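Long-range contacts in uncharacterized protein MG027 (Mycoplasma genitalium, PDB 1Q8C), which is of unknown function but shares the all-helical fold of NusB proteins, whose best-known members act in transcription antitermination: residues A41-Y46 with W56-V61; K97-T102 with Y134-E139; L122-A127 with K141-L146. All coordinates share one frame; numbering follows the deposited sequence.

Contact 1: A41-Y46 with W56-V61; sequences ADFLEY and WQKLIV. With NA (sodium ion), chain K.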
loop_
_atom_site.group_PDB
_atom_site.type_symbol
_atom_site.label_atom_id
_atom_site.label_comp_id
_atom_site.label_asym_id
_atom_site.label_seq_id
_atom_site.Cartn_x
_atom_site.Cartn_y
_atom_site.Cartn_z
ATOM N N ALA A 41 16.464 5.117 -1.693
ATOM C CA ALA A 41 17.480 5.641 -0.751
ATOM C C ALA A 41 16.878 6.349 0.480
ATOM O O ALA A 41 17.461 6.275 1.570
ATOM C CB ALA A 41 18.459 6.552 -1.442
ATOM N N ASP A 42 15.724 7.015 0.321
ATOM C CA ASP A 42 14.991 7.636 1.446
ATOM C C ASP A 42 14.550 6.543 2.449
ATOM O O ASP A 42 14.571 6.757 3.657
ATOM C CB ASP A 42 13.711 8.368 0.958
ATOM C CG ASP A 42 13.992 9.703 0.238
ATOM O OD1 ASP A 42 15.157 10.046 -0.038
ATOM O OD2 ASP A 42 13.067 10.473 -0.076
ATOM N N PHE A 43 14.133 5.394 1.921
ATOM C CA PHE A 43 13.756 4.230 2.730
ATOM C C PHE A 43 14.897 3.756 3.594
ATOM O O PHE A 43 14.669 3.395 4.727
ATOM C CB PHE A 43 13.279 3.046 1.876
ATOM C CG PHE A 43 12.466 2.001 2.654
ATOM C CD1 PHE A 43 11.416 2.387 3.491
ATOM C CD2 PHE A 43 12.731 0.646 2.504
ATOM C CE1 PHE A 43 10.658 1.438 4.168
ATOM C CE2 PHE A 43 11.975 -0.313 3.173
ATOM C CZ PHE A 43 10.930 0.079 3.998
ATOM N N LEU A 44 16.123 3.757 3.079
ATOM C CA LEU A 44 17.268 3.433 3.909
ATOM C C LEU A 44 17.460 4.396 5.089
ATOM O O LEU A 44 17.773 3.935 6.194
ATOM C CB LEU A 44 18.561 3.390 3.104
ATOM C CG LEU A 44 18.626 2.477 1.881
ATOM C CD1 LEU A 44 20.077 2.311 1.479
ATOM C CD2 LEU A 44 17.961 1.126 2.142
ATOM N N GLU A 45 17.292 5.708 4.867
ATOM C CA GLU A 45 17.438 6.716 5.941
ATOM C C GLU A 45 16.298 6.669 6.955
ATOM O O GLU A 45 16.392 7.266 8.037
ATOM C CB GLU A 45 17.477 8.127 5.374
ATOM C CG GLU A 45 18.699 8.431 4.529
ATOM C CD GLU A 45 19.038 9.896 4.575
ATOM O OE1 GLU A 45 18.532 10.614 3.696
ATOM O OE2 GLU A 45 19.788 10.324 5.493
ATOM N N TYR A 46 15.220 5.999 6.559
ATOM C CA TYR A 46 14.013 5.803 7.362
ATOM C C TYR A 46 14.197 4.702 8.428
ATOM O O TYR A 46 13.388 4.576 9.333
ATOM C CB TYR A 46 12.907 5.352 6.410
ATOM C CG TYR A 46 11.530 5.275 6.999
ATOM C CD1 TYR A 46 10.899 6.418 7.447
ATOM C CD2 TYR A 46 10.842 4.063 7.056
ATOM C CE1 TYR A 46 9.644 6.364 7.950
ATOM C CE2 TYR A 46 9.582 3.997 7.575
ATOM C CZ TYR A 46 8.991 5.158 8.018
ATOM O OH TYR A 46 7.732 5.152 8.554
ATOM N N TRP A 56 12.854 -7.966 2.533
ATOM C CA TRP A 56 11.450 -8.193 2.163
ATOM C C TRP A 56 10.705 -6.838 1.986
ATOM O O TRP A 56 10.042 -6.613 0.996
ATOM C CB TRP A 56 10.756 -9.094 3.208
ATOM C CG TRP A 56 9.367 -9.539 2.826
ATOM C CD1 TRP A 56 9.038 -10.549 1.973
ATOM C CD2 TRP A 56 8.113 -8.973 3.273
ATOM N NE1 TRP A 56 7.671 -10.645 1.859
ATOM C CE2 TRP A 56 7.080 -9.694 2.643
ATOM C CE3 TRP A 56 7.761 -7.925 4.140
ATOM C CZ2 TRP A 56 5.735 -9.411 2.849
ATOM C CZ3 TRP A 56 6.414 -7.650 4.341
ATOM C CH2 TRP A 56 5.429 -8.390 3.702
ATOM N N GLN A 57 10.858 -5.935 2.945
ATOM C CA GLN A 57 10.231 -4.610 2.932
ATOM C C GLN A 57 10.808 -3.695 1.818
ATOM O O GLN A 57 10.086 -2.930 1.190
ATOM C CB GLN A 57 10.456 -3.933 4.290
ATOM C CG GLN A 57 9.673 -4.514 5.451
ATOM C CD GLN A 57 10.091 -3.933 6.775
ATOM O OE1 GLN A 57 9.308 -3.275 7.437
ATOM N NE2 GLN A 57 11.321 -4.166 7.159
ATOM N N LYS A 58 12.119 -3.771 1.626
ATOM C CA LYS A 58 12.835 -3.004 0.608
ATOM C C LYS A 58 12.406 -3.398 -0.795
ATOM O O LYS A 58 12.474 -2.579 -1.719
ATOM C CB LYS A 58 14.361 -3.232 0.753
ATOM C CG LYS A 58 15.004 -2.439 1.917
ATOM C CD LYS A 58 16.397 -3.001 2.313
ATOM C CE LYS A 58 16.936 -2.336 3.577
ATOM N NZ LYS A 58 18.365 -2.704 3.926
ATOM N N LEU A 59 11.963 -4.640 -0.962
ATOM C CA LEU A 59 11.502 -5.077 -2.288
ATOM C C LEU A 59 10.106 -4.498 -2.564
ATOM O O LEU A 59 9.798 -4.175 -3.702
ATOM C CB LEU A 59 11.484 -6.599 -2.404
ATOM C CG LEU A 59 12.180 -7.436 -3.502
ATOM C CD1 LEU A 59 11.151 -8.348 -4.196
ATOM C CD2 LEU A 59 13.040 -6.644 -4.531
ATOM N N ILE A 60 9.282 -4.358 -1.531
ATOM C CA ILE A 60 7.957 -3.722 -1.664
ATOM C C ILE A 60 8.127 -2.248 -2.060
ATOM O O ILE A 60 7.447 -1.752 -2.948
ATOM C CB ILE A 60 7.130 -3.838 -0.325
ATOM C CG1 ILE A 60 6.794 -5.300 -0.041
ATOM C CG2 ILE A 60 5.811 -3.006 -0.384
ATOM C CD1 ILE A 60 6.212 -5.591 1.355
ATOM N N VAL A 61 9.033 -1.556 -1.381
ATOM C CA VAL A 61 9.269 -0.137 -1.612
ATOM C C VAL A 61 9.876 0.115 -2.993
ATOM O O VAL A 61 9.669 1.159 -3.601
ATOM C CB VAL A 61 10.178 0.425 -0.513
ATOM C CG1 VAL A 61 10.750 1.818 -0.899
ATOM C CG2 VAL A 61 9.395 0.460 0.797
HETATM NA NA NA K . 14.018 -0.293 -1.765
HETATM O O HOH W 1 15.423 0.650 0.046
#

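Contact 2: K97-T102 with Y134-E139; sequences KIDLLT and YSQGAE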
loop_
_atom_site.group_PDB
_atom_site.type_symbol
_atom_site.label_atom_id
_atom_site.label_comp_id
_atom_site.label_asym_id
_atom_site.label_seq_id
_atom_site.Cartn_x
_atom_site.Cartn_y
_atom_site.Cartn_z
ATOM N N LYS A 97 -14.373 10.147 -1.648
ATOM C CA LYS A 97 -13.137 10.862 -1.329
ATOM C C LYS A 97 -12.208 10.011 -0.455
ATOM O O LYS A 97 -12.179 10.161 0.770
ATOM C CB LYS A 97 -13.467 12.198 -0.636
ATOM C CG LYS A 97 -12.240 13.052 -0.258
ATOM C CD LYS A 97 -12.496 14.553 -0.459
ATOM C CE LYS A 97 -11.419 15.403 0.218
ATOM N NZ LYS A 97 -10.025 14.953 -0.117
ATOM N N ILE A 98 -11.461 9.115 -1.097
ATOM C CA ILE A 98 -10.468 8.274 -0.413
ATOM C C ILE A 98 -9.396 9.154 0.242
ATOM O O ILE A 98 -8.970 10.147 -0.349
ATOM C CB ILE A 98 -9.820 7.296 -1.425
ATOM C CG1 ILE A 98 -9.034 6.201 -0.715
ATOM C CG2 ILE A 98 -8.903 8.050 -2.400
ATOM C CD1 ILE A 98 -8.370 5.217 -1.659
ATOM N N ASP A 99 -8.973 8.808 1.459
ATOM C CA ASP A 99 -7.975 9.630 2.163
ATOM C C ASP A 99 -6.548 9.157 1.838
ATOM O O ASP A 99 -6.367 8.155 1.153
ATOM C CB ASP A 99 -8.266 9.678 3.680
ATOM C CG ASP A 99 -7.119 9.174 4.519
ATOM O OD1 ASP A 99 -6.583 9.938 5.369
ATOM O OD2 ASP A 99 -6.688 8.022 4.376
ATOM N N LEU A 100 -5.545 9.895 2.297
ATOM C CA LEU A 100 -4.160 9.563 1.973
ATOM C C LEU A 100 -3.578 8.397 2.760
ATOM O O LEU A 100 -2.696 7.711 2.266
ATOM C CB LEU A 100 -3.259 10.785 2.130
ATOM C CG LEU A 100 -3.249 11.703 0.901
ATOM C CD1 LEU A 100 -2.172 12.772 1.057
ATOM C CD2 LEU A 100 -3.029 10.899 -0.388
ATOM N N LEU A 101 -4.023 8.192 3.991
ATOM C CA LEU A 101 -3.607 7.010 4.727
ATOM C C LEU A 101 -4.212 5.787 4.071
ATOM O O LEU A 101 -3.523 4.810 3.864
ATOM C CB LEU A 101 -4.011 7.088 6.200
ATOM C CG LEU A 101 -3.681 5.913 7.132
ATOM C CD1 LEU A 101 -2.212 5.529 7.077
ATOM C CD2 LEU A 101 -4.052 6.314 8.547
ATOM N N THR A 102 -5.491 5.847 3.719
ATOM C CA THR A 102 -6.151 4.715 3.064
ATOM C C THR A 102 -5.521 4.463 1.710
ATOM O O THR A 102 -5.396 3.317 1.292
ATOM C CB THR A 102 -7.662 4.943 2.867
ATOM O OG1 THR A 102 -7.873 5.988 1.904
ATOM C CG2 THR A 102 -8.331 5.424 4.151
ATOM N N TYR A 134 -4.802 1.918 12.614
ATOM C CA TYR A 134 -4.832 3.375 12.493
ATOM C C TYR A 134 -6.240 3.918 12.801
ATOM O O TYR A 134 -6.568 5.067 12.475
ATOM C CB TYR A 134 -4.399 3.783 11.080
ATOM C CG TYR A 134 -2.916 3.651 10.793
ATOM C CD1 TYR A 134 -2.445 2.705 9.889
ATOM C CD2 TYR A 134 -1.987 4.504 11.395
ATOM C CE1 TYR A 134 -1.088 2.590 9.600
ATOM C CE2 TYR A 134 -0.626 4.397 11.113
ATOM C CZ TYR A 134 -0.188 3.435 10.215
ATOM O OH TYR A 134 1.147 3.309 9.924
ATOM N N SER A 135 -7.055 3.088 13.448
ATOM C CA SER A 135 -8.446 3.401 13.749
ATOM C C SER A 135 -9.051 4.297 12.688
ATOM O O SER A 135 -9.531 5.392 12.981
ATOM C CB SER A 135 -8.560 4.068 15.115
ATOM O OG SER A 135 -7.960 5.354 15.092
ATOM N N GLN A 136 -8.993 3.831 11.446
ATOM C CA GLN A 136 -9.572 4.561 10.337
ATOM C C GLN A 136 -11.054 4.207 10.300
ATOM O O GLN A 136 -11.925 5.107 10.324
ATOM C CB GLN A 136 -8.854 4.223 9.038
ATOM C CG GLN A 136 -7.560 5.032 8.857
ATOM C CD GLN A 136 -7.809 6.402 8.234
ATOM O OE1 GLN A 136 -8.108 6.505 7.036
ATOM N NE2 GLN A 136 -7.690 7.452 9.045
ATOM N N GLY A 137 -11.350 2.905 10.319
ATOM C CA GLY A 137 -12.735 2.448 10.303
ATOM C C GLY A 137 -13.402 2.893 9.010
ATOM O O GLY A 137 -14.586 3.227 8.982
ATOM N N ALA A 138 -12.590 2.957 7.947
ATOM C CA ALA A 138 -13.067 3.210 6.587
ATOM C C ALA A 138 -12.716 1.960 5.774
ATOM O O ALA A 138 -12.523 2.017 4.556
ATOM C CB ALA A 138 -12.405 4.465 6.002
ATOM N N GLU A 139 -12.609 0.840 6.498
ATOM C CA GLU A 139 -12.449 -0.514 5.959
ATOM C C GLU A 139 -13.299 -0.770 4.702
ATOM O O GLU A 139 -12.888 -1.519 3.821
ATOM C CB GLU A 139 -12.845 -1.550 7.043
ATOM C CG GLU A 139 -11.758 -1.933 8.076
ATOM C CD GLU A 139 -12.331 -2.649 9.309
ATOM O OE1 GLU A 139 -11.646 -3.521 9.905
ATOM O OE2 GLU A 139 -13.478 -2.341 9.694
#

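Contact 3: L122-A127 with K141-L146; sequences LLISEA and KQTHAL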
loop_
_atom_site.group_PDB
_atom_site.type_symbol
_atom_site.label_atom_id
_atom_site.label_comp_id
_atom_site.label_asym_id
_atom_site.label_seq_id
_atom_site.Cartn_x
_atom_site.Cartn_y
_atom_site.Cartn_z
ATOM N N LEU A 122 -4.942 -12.874 1.748
ATOM C CA LEU A 122 -3.998 -12.459 2.784
ATOM C C LEU A 122 -3.785 -10.943 2.773
ATOM O O LEU A 122 -3.755 -10.331 3.836
ATOM C CB LEU A 122 -2.638 -13.179 2.643
ATOM C CG LEU A 122 -1.571 -12.818 3.689
ATOM C CD1 LEU A 122 -2.109 -13.066 5.061
ATOM C CD2 LEU A 122 -0.290 -13.617 3.510
ATOM N N LEU A 123 -3.644 -10.360 1.578
ATOM C CA LEU A 123 -3.418 -8.921 1.393
ATOM C C LEU A 123 -4.590 -8.102 1.931
ATOM O O LEU A 123 -4.400 -7.126 2.668
ATOM C CB LEU A 123 -3.204 -8.592 -0.099
ATOM C CG LEU A 123 -1.875 -9.004 -0.741
ATOM C CD1 LEU A 123 -1.914 -8.915 -2.228
ATOM C CD2 LEU A 123 -0.780 -8.132 -0.236
ATOM N N ILE A 124 -5.803 -8.502 1.573
ATOM C CA ILE A 124 -6.991 -7.798 2.036
ATOM C C ILE A 124 -7.130 -7.887 3.558
ATOM O O ILE A 124 -7.282 -6.867 4.217
ATOM C CB ILE A 124 -8.285 -8.296 1.304
ATOM C CG1 ILE A 124 -8.279 -7.821 -0.159
ATOM C CG2 ILE A 124 -9.554 -7.796 2.028
ATOM C CD1 ILE A 124 -9.336 -8.491 -1.040
ATOM N N SER A 125 -7.061 -9.075 4.135
ATOM C CA SER A 125 -7.250 -9.172 5.583
ATOM C C SER A 125 -6.222 -8.302 6.264
ATOM O O SER A 125 -6.550 -7.467 7.102
ATOM C CB SER A 125 -7.135 -10.606 6.074
ATOM O OG SER A 125 -5.827 -11.072 5.893
ATOM N N GLU A 126 -4.971 -8.452 5.838
ATOM C CA GLU A 126 -3.888 -7.660 6.387
ATOM C C GLU A 126 -4.149 -6.163 6.250
ATOM O O GLU A 126 -3.850 -5.398 7.138
ATOM C CB GLU A 126 -2.569 -7.993 5.699
ATOM C CG GLU A 126 -1.466 -8.278 6.682
ATOM C CD GLU A 126 -1.564 -9.668 7.197
ATOM O OE1 GLU A 126 -1.768 -10.552 6.348
ATOM O OE2 GLU A 126 -1.472 -9.881 8.422
ATOM N N ALA A 127 -4.700 -5.742 5.128
ATOM C CA ALA A 127 -4.928 -4.322 4.885
ATOM C C ALA A 127 -5.958 -3.778 5.865
ATOM O O ALA A 127 -5.842 -2.649 6.347
ATOM C CB ALA A 127 -5.421 -4.110 3.456
ATOM N N LYS A 141 -13.628 0.598 2.139
ATOM C CA LYS A 141 -12.827 0.700 0.934
ATOM C C LYS A 141 -11.721 -0.349 1.103
ATOM O O LYS A 141 -10.562 -0.047 1.430
ATOM C CB LYS A 141 -12.307 2.121 0.728
ATOM C CG LYS A 141 -13.419 3.158 0.407
ATOM C CD LYS A 141 -14.384 3.375 1.582
ATOM C CE LYS A 141 -14.648 4.849 1.886
ATOM N NZ LYS A 141 -14.759 5.699 0.663
ATOM N N GLN A 142 -12.179 -1.600 0.939
ATOM C CA GLN A 142 -11.364 -2.801 0.798
ATOM C C GLN A 142 -10.140 -2.483 -0.029
ATOM O O GLN A 142 -10.056 -1.403 -0.604
ATOM C CB GLN A 142 -12.212 -3.920 0.136
ATOM C CG GLN A 142 -12.373 -3.893 -1.412
ATOM C CD GLN A 142 -12.897 -2.561 -2.042
ATOM O OE1 GLN A 142 -13.271 -2.538 -3.228
ATOM N NE2 GLN A 142 -12.920 -1.486 -1.271
ATOM N N THR A 143 -9.195 -3.421 -0.122
ATOM C CA THR A 143 -8.069 -3.224 -1.052
ATOM C C THR A 143 -8.588 -3.625 -2.393
ATOM O O THR A 143 -8.009 -4.462 -3.084
ATOM C CB THR A 143 -6.902 -4.101 -0.781
ATOM O OG1 THR A 143 -6.586 -4.067 0.611
ATOM C CG2 THR A 143 -5.677 -3.532 -1.518
ATOM N N HIS A 144 -9.715 -3.051 -2.744
ATOM C CA HIS A 144 -10.351 -3.411 -3.954
ATOM C C HIS A 144 -10.077 -4.895 -4.275
ATOM O O HIS A 144 -8.941 -5.319 -4.575
ATOM C CB HIS A 144 -9.949 -2.367 -4.985
ATOM C CG HIS A 144 -10.152 -0.967 -4.477
ATOM N ND1 HIS A 144 -11.405 -0.420 -4.290
ATOM C CD2 HIS A 144 -9.270 -0.035 -4.036
ATOM C CE1 HIS A 144 -11.281 0.805 -3.803
ATOM N NE2 HIS A 144 -9.996 1.064 -3.642
ATOM N N ALA A 145 -11.148 -5.682 -4.110
ATOM C CA ALA A 145 -11.228 -7.046 -4.614
ATOM C C ALA A 145 -11.091 -6.912 -6.118
ATOM O O ALA A 145 -10.798 -7.881 -6.810
ATOM C CB ALA A 145 -12.594 -7.698 -4.237
ATOM N N LEU A 146 -11.303 -5.683 -6.605
ATOM C CA LEU A 146 -11.104 -5.340 -8.016
ATOM C C LEU A 146 -9.642 -5.042 -8.419
ATOM O O LEU A 146 -9.255 -5.381 -9.536
ATOM C CB LEU A 146 -12.014 -4.166 -8.409
ATOM C CG LEU A 146 -13.495 -4.556 -8.556
ATOM C CD1 LEU A 146 -14.401 -3.485 -7.962
ATOM C CD2 LEU A 146 -13.885 -4.844 -10.027
#

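Contact 1: A41-Y46 with W56-V61
Phe43 drives into the groove formed by Gln57, Lys58 and Val61, joining two successive helices of the NusB-like bundle, 36-45 and 55-81. The short axes come within 10.6 Å and run at 143° to each other, nearer antiparallel than perpendicular. Phe43 CG lies anti to the backbone N (chi1 -161°), which carries the ring across the gap. Along that side chain the partners change step by step. CB lies 4.0 Å from Val61 CG1, and ring atom CG is shared between both methyls of Val61. CD2 lies 3.9 Å from Lys58 CG, on the aliphatic part of that chain. CE2 reaches the opposing backbone, 3.8 Å from Lys58 N, which lies near the ring plane. CZ, at the tip, touches Val61 CG2 and Gln57 CB. The same CG2 methyl stands over the centre of one ring face, 3.5 Å from the centroid and only 8° off the normal, a well-formed CH-pi contact. Phe24 of helix 14-28 also meets this ring, with the two planes inclined, and touches Val61, so a third helix shares the cluster. Toward the outside, Leu44 CD2 crosses the extended Lys58 chain at roughly a right angle, 3.9 Å from CE. The backbone of the same lysine has a separate role: Lys58 O coordinates a sodium ion at 2.8 Å. The ion also binds the oxygen of a water at 2.5 Å, and that water lies in the plane of the Phe43 ring, at its edge.

Contact 2: K97-T102 with Y134-E139
Leu101 and Tyr134 cross at a slant, and their mutual orientation defines this contact between the start of helix 100-116 and the loop that follows helix 120-133. Leu101 CG is anti to the backbone N (chi1 179°), which extends the isobutyl group toward the tyrosine so that its two methyls divide the work. CD1 sits over the ring face, 4.0 Å from the centroid of Tyr134 and 12° off the ring normal, a CH-pi arrangement. CD2 lies nearer the root of the same side chain, 3.6 Å from Tyr134 CB. That methyl is also 3.7 Å from Gln136 CG, so it is wedged between two loop side chains. Gln136 is bent at its second torsion, and its side chain crosses that of Thr102 at about a right angle. The side chains of Asp99 and Gln136 come toward each other from opposite directions.

The contact joins the N-terminal start of one helix to the residues just after the C-terminal end of another. Tyr134 leaves helical geometry after helix 120-133, and Ser135, with positive phi, is the C-prime residue of a Schellman motif in which Gln136 N turns back to Met131 O. Across from it Asp99 is an N-cap: Thr102 N donates to Asp99 OD2 at 2.6 Å with an angle of 171° at the hydrogen. Tyr134 also touches Ile19, Val22 and Glu23 of helix 14-28, which puts its ring between that helix and the start of helix 100-116. Chemically, the well-defined part is apolar, two leucine methyls against an aromatic ring and a glutamine stem, while the Asp99 carboxylate is committed to its own helix, whose first NH groups would probably stabilise its negative charge.

Contact 3: L122-A127 with K141-L146
An inverse gamma turn centred on Thr143, in the chain that doubles back after helix 120-133, lies against Ile124 and Ala127 on that same helix. The turn is identified by the backbone angles at Thr143, phi -81° and psi 52°. The CA atoms of Ile124 and Thr143 are 5.6 Å apart, and Thr143 and Ala127 are the small side chains that meet there. The Thr143 hydroxyl is anti to the carbonyl carbon (chi1 -48°), and from there it meets the helix surface: OG1 lies 3.1 Å from Ala127 CB, a tight contact of oxygen on methyl. The same OG1 is 4.0 Å from Ile124 CA, so it rests between residues one helical turn apart. The Ile124 and Thr143 side chains lie alongside each other, pointing opposite ways, with Ile124 CG1 at 4.0 Å from Thr143 CB. Farther out, the end of the isoleucine reaches the next part of the loop, where CD1 is 4.3 Å from Ala145 CA.

The burial has a polar cost, since Thr143 N is enclosed and has no partner anywhere in the model. On the helix, Leu122 O has two donors, Glu126 N at 3.0 Å and Ser125 OG, both reaching it from the same face of its plane. In the fold the contact lies on the flank of helix 100-116. Thr143 also touches Ala109, Ala127 touches Val105, and Leu123 touches Glu112 and Gln113, while His144 and Leu146 reach Asn82. The returning chain therefore lies between helix 120-133 and helix 100-116, beside the residue that follows helix 55-81, and the modelled chain has no strand.

How the contacts relate
From the N terminus, the chain first meets contact 1, which closes the nine-residue connection between helices 36-45 and 55-81. Only after that does contact 2 open, at the start of helix 100-116, and it closes beyond helix 120-133, spanning 31 residues that are nearly all helical. Contact 3 begins within that span and ends past contact 2 at 141-146, so the two cross, their segments alternating along the sequence. Their centres are about 13 Å apart. Contact 1 lies across the centre of the chain from both, with centres about 23 and 22 Å away. Contact 1 joins two successive helices, while contacts 2 and 3 tie the chain after helix 120-133 back to the start of helix 100-116 and to helix 120-133 itself.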